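Local coordinates for hemolysin-related protein (Vibrio cholerae O1 biovar El Tor str. N16961, PDB 5V6K) that probably binds mannose-containing glycans through its C-terminal beta-prism lectin domain, which here holds an N-acetylglucosamine-mannose disaccharide, at residues L27-A32 with V95-T100; F7-T12 with V70-Y75. All blocks are in the same frame, centred on the assembly; numbering follows the deposited sequence.

Contact 1 of 2, residues L27-A32 with V95-T100; sequences LRSGFA and VLLGST. With MAN (alpha-D-mannopyranose), chain B; NAG (2-acetamido-2-deoxy-beta-D-glucopyranose), chain C.
The sugar-binding loop of the beta-prism, residues 30-32 after strand 24-29, sits against the end of edge strand 94-98, with Gly30 and Phe31 facing Gly98 and Ser99. Within the strands the two segments meet through leucines: Leu27 CD1 lies 3.9 Å from Leu97 CD1, the side chains crossing obliquely in the apolar interior that Ile85 and Phe87 also line. Toward the loop the join turns polar and wet. One water bridges the two segments, 2.7 Å from Ser29 OG; it donates to Gly30 O at 2.8 Å and accepts from Gly98 N at 2.9 Å. Ser29 OG stands between its own backbone N and carbonyl carbon (chi1 68°), and from there it reaches this water while also lying against Leu97 CB. Gly30 O has a second neighbour in Gly98 CA, a bent CA-H...O contact of 3.4 Å with 136° at the hydrogen. A second water donates to both Phe31 O and Ser99 O, and Phe31 O also rests on Ser99 CB. The carbonyl oxygens of Gly30 and Phe31 are tied through water to 95-100, while the N-H groups of Phe31 and Ala32 bond the sugar. Phe31 N gives a fairly straight bond (162°) to the mannose ring oxygen O5, and Ala32 N reaches mannose O6 at 2.8 Å. The Phe31 ring offers one face to the sugar, CD2 coming within 3.4 Å of mannose C1, the acetyl methyl C8 of the N-acetylglucosamine approaches it obliquely, and Tyr102 stacks on the same ring. Gly53 N, Gly54 N and Thr51 O grip the mannose as well. Backbone amides on sugar oxygens and an aromatic ring against the pyranose are familiar features of lectin sites; here they sit in the loops at one end of the beta-prism.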
loop_
_atom_site.group_PDB
_atom_site.type_symbol
_atom_site.label_atom_id
_atom_site.label_comp_id
_atom_site.label_asym_id
_atom_site.label_seq_id
_atom_site.Cartn_x
_atom_site.Cartn_y
_atom_site.Cartn_z
ATOM N N LEU A 27 -5.438 4.153 -2.540
ATOM C CA LEU A 27 -4.120 4.663 -2.208
ATOM C C LEU A 27 -3.963 6.082 -2.734
ATOM O O LEU A 27 -4.510 6.443 -3.780
ATOM C CB LEU A 27 -2.995 3.788 -2.788
ATOM C CG LEU A 27 -2.942 2.317 -2.365
ATOM C CD1 LEU A 27 -3.768 1.437 -3.313
ATOM C CD2 LEU A 27 -1.497 1.824 -2.276
ATOM N N ARG A 28 -3.225 6.886 -1.980
ATOM C CA ARG A 28 -2.626 8.112 -2.485
ATOM C C ARG A 28 -1.145 7.835 -2.681
ATOM O O ARG A 28 -0.511 7.221 -1.818
ATOM C CB ARG A 28 -2.821 9.291 -1.528
ATOM C CG ARG A 28 -4.218 9.907 -1.545
ATOM C CD ARG A 28 -4.267 11.256 -0.829
ATOM N NE ARG A 28 -4.618 11.140 0.591
ATOM C CZ ARG A 28 -3.769 11.277 1.608
ATOM N NH1 ARG A 28 -2.484 11.543 1.403
ATOM N NH2 ARG A 28 -4.211 11.149 2.853
ATOM N N SER A 29 -0.603 8.262 -3.817
ATOM C CA SER A 29 0.792 7.985 -4.115
ATOM C C SER A 29 1.382 9.120 -4.938
ATOM O O SER A 29 0.666 9.914 -5.552
ATOM C CB SER A 29 0.956 6.658 -4.864
ATOM O OG SER A 29 0.413 6.743 -6.170
ATOM N N GLY A 30 2.707 9.179 -4.927
ATOM C CA GLY A 30 3.468 10.046 -5.803
ATOM C C GLY A 30 4.826 9.430 -6.064
ATOM O O GLY A 30 4.929 8.406 -6.746
ATOM N N PHE A 31 5.879 10.045 -5.521
ATOM C CA PHE A 31 7.196 9.420 -5.490
ATOM C C PHE A 31 7.268 8.264 -4.495
ATOM O O PHE A 31 8.233 7.492 -4.536
ATOM C CB PHE A 31 8.262 10.464 -5.137
ATOM C CG PHE A 31 8.345 11.618 -6.110
ATOM C CD1 PHE A 31 7.935 11.477 -7.429
ATOM C CD2 PHE A 31 8.844 12.845 -5.700
ATOM C CE1 PHE A 31 8.018 12.540 -8.313
ATOM C CE2 PHE A 31 8.930 13.910 -6.581
ATOM C CZ PHE A 31 8.517 13.757 -7.889
ATOM N N ALA A 32 6.282 8.133 -3.611
ATOM C CA ALA A 32 6.224 7.048 -2.636
ATOM C C ALA A 32 4.754 6.700 -2.416
ATOM O O ALA A 32 3.881 7.129 -3.174
ATOM C CB ALA A 32 6.937 7.449 -1.337
ATOM N N VAL A 95 -0.788 -2.508 -12.225
ATOM C CA VAL A 95 -0.676 -1.081 -11.969
ATOM C C VAL A 95 0.470 -0.883 -10.991
ATOM O O VAL A 95 0.539 -1.570 -9.966
ATOM C CB VAL A 95 -1.982 -0.497 -11.396
ATOM C CG1 VAL A 95 -1.803 0.976 -11.025
ATOM C CG2 VAL A 95 -3.112 -0.661 -12.389
ATOM N N LEU A 96 1.372 0.038 -11.312
ATOM C CA LEU A 96 2.478 0.394 -10.435
ATOM C C LEU A 96 2.178 1.763 -9.840
ATOM O O LEU A 96 2.073 2.756 -10.569
ATOM C CB LEU A 96 3.805 0.392 -11.195
ATOM C CG LEU A 96 5.041 0.907 -10.450
ATOM C CD1 LEU A 96 5.322 0.101 -9.195
ATOM C CD2 LEU A 96 6.256 0.888 -11.370
ATOM N N LEU A 97 2.021 1.809 -8.522
ATOM C CA LEU A 97 1.824 3.050 -7.795
ATOM C C LEU A 97 3.079 3.362 -6.991
ATOM O O LEU A 97 3.779 2.458 -6.526
ATOM C CB LEU A 97 0.607 2.958 -6.868
ATOM C CG LEU A 97 -0.722 2.617 -7.548
ATOM C CD1 LEU A 97 -1.842 2.567 -6.517
ATOM C CD2 LEU A 97 -1.050 3.612 -8.656
ATOM N N GLY A 98 3.364 4.652 -6.835
ATOM C CA GLY A 98 4.610 5.055 -6.213
ATOM C C GLY A 98 5.743 5.042 -7.227
ATOM O O GLY A 98 5.524 5.170 -8.434
ATOM N N SER A 99 6.966 4.864 -6.731
ATOM C CA SER A 99 8.130 4.905 -7.607
ATOM C C SER A 99 9.299 4.194 -6.946
ATOM O O SER A 99 9.410 4.160 -5.719
ATOM C CB SER A 99 8.528 6.344 -7.933
ATOM O OG SER A 99 9.662 6.380 -8.783
ATOM N N THR A 100 10.187 3.659 -7.781
ATOM C CA THR A 100 11.442 3.092 -7.311
ATOM C C THR A 100 12.626 4.024 -7.536
ATOM O O THR A 100 13.759 3.650 -7.225
ATOM C CB THR A 100 11.709 1.750 -8.002
ATOM O OG1 THR A 100 11.933 1.961 -9.402
ATOM C CG2 THR A 100 10.527 0.805 -7.820
HETATM C C1 MAN B . 5.854 13.813 -4.389
HETATM C C2 MAN B . 4.514 14.566 -4.315
HETATM C C3 MAN B . 3.931 14.507 -2.902
HETATM C C4 MAN B . 3.971 13.075 -2.332
HETATM C C5 MAN B . 5.388 12.500 -2.439
HETATM C C6 MAN B . 5.470 11.061 -1.959
HETATM O O1 MAN B . 6.817 14.644 -3.770
HETATM O O2 MAN B . 3.525 13.943 -5.161
HETATM O O3 MAN B . 2.593 15.011 -2.876
HETATM O O4 MAN B . 3.584 13.080 -0.969
HETATM O O5 MAN B . 5.799 12.530 -3.813
HETATM O O6 MAN B . 4.639 10.254 -2.800
HETATM C C1 NAG C . 2.955 14.884 -6.089
HETATM C C2 NAG C . 2.468 14.114 -7.310
HETATM C C3 NAG C . 1.870 15.072 -8.333
HETATM C C4 NAG C . 0.789 15.927 -7.684
HETATM C C5 NAG C . 1.324 16.602 -6.422
HETATM C C6 NAG C . 0.250 17.337 -5.654
HETATM C C7 NAG C . 3.346 12.192 -8.559
HETATM C C8 NAG C . 4.570 11.522 -9.098
HETATM N N2 NAG C . 3.549 13.339 -7.901
HETATM O O3 NAG C . 1.318 14.332 -9.415
HETATM O O4 NAG C . 0.347 16.926 -8.593
HETATM O O5 NAG C . 1.875 15.622 -5.531
HETATM O O6 NAG C . 0.506 17.324 -4.257
HETATM O O7 NAG C . 2.227 11.718 -8.712
HETATM O O HOH W 1 2.593 7.264 -7.699
HETATM O O HOH W 2 10.837 6.188 -4.764
#

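Contact 2 of 2, residues F7-T12 with V70-Y75; sequences FGYSNT and VTSGLY. With MAN (alpha-D-mannopyranose), chain B.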
loop_
_atom_site.group_PDB
_atom_site.type_symbol
_atom_site.label_atom_id
_atom_site.label_comp_id
_atom_site.label_asym_id
_atom_site.label_seq_id
_atom_site.Cartn_x
_atom_site.Cartn_y
_atom_site.Cartn_z
ATOM N N PHE A 7 4.369 -6.132 4.894
ATOM C CA PHE A 7 5.292 -5.588 3.916
ATOM C C PHE A 7 5.847 -4.266 4.421
ATOM O O PHE A 7 5.141 -3.487 5.067
ATOM C CB PHE A 7 4.597 -5.391 2.571
ATOM C CG PHE A 7 3.850 -6.599 2.095
ATOM C CD1 PHE A 7 4.534 -7.704 1.619
ATOM C CD2 PHE A 7 2.466 -6.633 2.117
ATOM C CE1 PHE A 7 3.851 -8.824 1.180
ATOM C CE2 PHE A 7 1.778 -7.751 1.673
ATOM C CZ PHE A 7 2.475 -8.845 1.206
ATOM N N GLY A 8 7.119 -4.019 4.134
ATOM C CA GLY A 8 7.758 -2.806 4.603
ATOM C C GLY A 8 8.181 -2.910 6.051
ATOM O O GLY A 8 8.915 -3.831 6.420
ATOM N N TYR A 9 7.710 -1.983 6.885
ATOM C CA TYR A 9 8.153 -1.874 8.267
ATOM C C TYR A 9 6.951 -1.568 9.150
ATOM O O TYR A 9 5.975 -0.963 8.701
ATOM C CB TYR A 9 9.230 -0.784 8.408
ATOM C CG TYR A 9 10.234 -0.790 7.269
ATOM C CD1 TYR A 9 11.369 -1.590 7.314
ATOM C CD2 TYR A 9 10.033 -0.006 6.139
ATOM C CE1 TYR A 9 12.279 -1.603 6.269
ATOM C CE2 TYR A 9 10.937 -0.010 5.092
ATOM C CZ TYR A 9 12.057 -0.810 5.160
ATOM O OH TYR A 9 12.958 -0.815 4.115
ATOM N N SER A 10 7.028 -1.986 10.419
ATOM C CA SER A 10 5.891 -1.901 11.331
ATOM C C SER A 10 6.263 -1.240 12.652
ATOM O O SER A 10 5.722 -1.594 13.701
ATOM C CB SER A 10 5.312 -3.288 11.592
ATOM O OG SER A 10 6.292 -4.148 12.152
ATOM N N ASN A 11 7.175 -0.275 12.623
ATOM C CA ASN A 11 7.576 0.407 13.845
ATOM C C ASN A 11 6.670 1.582 14.192
ATOM O O ASN A 11 6.541 1.927 15.372
ATOM C CB ASN A 11 9.018 0.898 13.716
ATOM C CG ASN A 11 9.220 1.801 12.511
ATOM O OD1 ASN A 11 8.658 1.561 11.438
ATOM N ND2 ASN A 11 10.017 2.851 12.686
ATOM N N THR A 12 6.037 2.201 13.195
ATOM C CA THR A 12 5.178 3.356 13.431
ATOM C C THR A 12 3.772 2.905 13.828
ATOM O O THR A 12 3.584 1.750 14.222
ATOM C CB THR A 12 5.157 4.251 12.189
ATOM O OG1 THR A 12 4.900 3.459 11.023
ATOM C CG2 THR A 12 6.499 4.971 12.028
ATOM N N VAL A 70 6.046 -5.217 -3.577
ATOM C CA VAL A 70 6.176 -4.051 -2.705
ATOM C C VAL A 70 7.646 -3.667 -2.614
ATOM O O VAL A 70 8.476 -4.467 -2.168
ATOM C CB VAL A 70 5.605 -4.330 -1.304
ATOM C CG1 VAL A 70 5.717 -3.090 -0.419
ATOM C CG2 VAL A 70 4.162 -4.803 -1.395
ATOM N N THR A 71 7.968 -2.438 -3.008
ATOM C CA THR A 71 9.326 -1.921 -2.898
ATOM C C THR A 71 9.394 -0.953 -1.725
ATOM O O THR A 71 8.581 -0.028 -1.625
ATOM C CB THR A 71 9.773 -1.215 -4.183
ATOM O OG1 THR A 71 9.694 -2.121 -5.288
ATOM C CG2 THR A 71 11.217 -0.725 -4.058
ATOM N N SER A 72 10.361 -1.175 -0.843
ATOM C CA SER A 72 10.617 -0.291 0.284
ATOM C C SER A 72 12.088 0.098 0.277
ATOM O O SER A 72 12.935 -0.642 -0.226
ATOM C CB SER A 72 10.251 -0.967 1.611
ATOM O OG SER A 72 8.927 -1.473 1.580
ATOM N N GLY A 73 12.391 1.263 0.838
ATOM C CA GLY A 73 13.772 1.705 0.892
ATOM C C GLY A 73 13.894 3.048 1.576
ATOM O O GLY A 73 12.929 3.578 2.129
ATOM N N LEU A 74 15.108 3.592 1.528
ATOM C CA LEU A 74 15.403 4.901 2.109
ATOM C C LEU A 74 14.939 5.979 1.137
ATOM O O LEU A 74 15.599 6.258 0.133
ATOM C CB LEU A 74 16.891 5.028 2.418
ATOM C CG LEU A 74 17.349 6.347 3.047
ATOM C CD1 LEU A 74 16.624 6.609 4.368
ATOM C CD2 LEU A 74 18.868 6.337 3.245
ATOM N N TYR A 75 13.796 6.588 1.442
ATOM C CA TYR A 75 13.237 7.644 0.605
ATOM C C TYR A 75 14.148 8.868 0.600
ATOM O O TYR A 75 14.706 9.255 1.630
ATOM C CB TYR A 75 11.844 8.006 1.114
ATOM C CG TYR A 75 11.065 8.996 0.275
ATOM C CD1 TYR A 75 10.895 8.810 -1.092
ATOM C CD2 TYR A 75 10.459 10.096 0.864
ATOM C CE1 TYR A 75 10.162 9.711 -1.852
ATOM C CE2 TYR A 75 9.724 10.995 0.116
ATOM C CZ TYR A 75 9.579 10.802 -1.239
ATOM O OH TYR A 75 8.843 11.709 -1.969
HETATM C C1 MAN B . 5.854 13.813 -4.389
HETATM C C2 MAN B . 4.514 14.566 -4.315
HETATM C C3 MAN B . 3.931 14.507 -2.902
HETATM C C4 MAN B . 3.971 13.075 -2.332
HETATM C C5 MAN B . 5.388 12.500 -2.439
HETATM C C6 MAN B . 5.470 11.061 -1.959
HETATM O O1 MAN B . 6.817 14.644 -3.770
HETATM O O2 MAN B . 3.525 13.943 -5.161
HETATM O O3 MAN B . 2.593 15.011 -2.876
HETATM O O4 MAN B . 3.584 13.080 -0.969
HETATM O O5 MAN B . 5.799 12.530 -3.813
HETATM O O6 MAN B . 4.639 10.254 -2.800
#
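The Phe7 ring carries Val70 CG2 over one face, 3.9 Å from Phe7 CG, while Phe134 meets the ring with its plane tilted by about 45°. Tyr9 meets Ser72 CB obliquely, through CE2 at 3.7 Å and through OH at the same distance, and Lys107 makes a cation-pi contact with that ring. The third ring, Tyr75, farther along strand 65-75, takes no part in the contact with 7-12 but reaches the ligand: its OH is 3.4 Å from mannose C6, another oblique approach, and Trp77 meets the ring as well. Val70 straddles the base of Phe7. With CG1 anti to the backbone N (chi1 -179°), both methyls lie against Phe7 CB, CG1 at 3.9 Å, and the two side chains cross at about a right angle. Between the rings, Ser72 OG sits 3.5 Å from Gly8 CA, a close approach at a glycine with positive phi (80°). Glu109 and Lys107 of strand 106-112 bond the Gly8 backbone, Glu109 OE1 taking its N-H and Lys107 NZ its carbonyl oxygen. Strands 7-8 and 65-75 therefore meet by van der Waals contact rather than by direct hydrogen bonds, in a mixed seam, apolar at Phe7 and Val70 and more polar at Gly8, Tyr9 and Ser72.

How the contacts relate
The segments alternate along the chain, 7-12, 27-32, 70-75 and 95-100, so the two contacts interlock. Both reach the sheet of strands 94-98, 80-89, 65-75 and 106-112: contact 1 joins it to the sheet containing strand 24-29, and contact 2 to the one containing strand 7-8. Together they link all three four-stranded sheets of the beta-prism. Their centres are 13 Å apart, yet they touch, with Phe31 CB 3.5 Å from Tyr75 OH and Thr100 CG2 beside Thr71 OG1. Phe31 and Tyr75 both reach the mannose, so the site is lined by a loop following strand 24-29 and by the end of strand 65-75, which belong to different sheets.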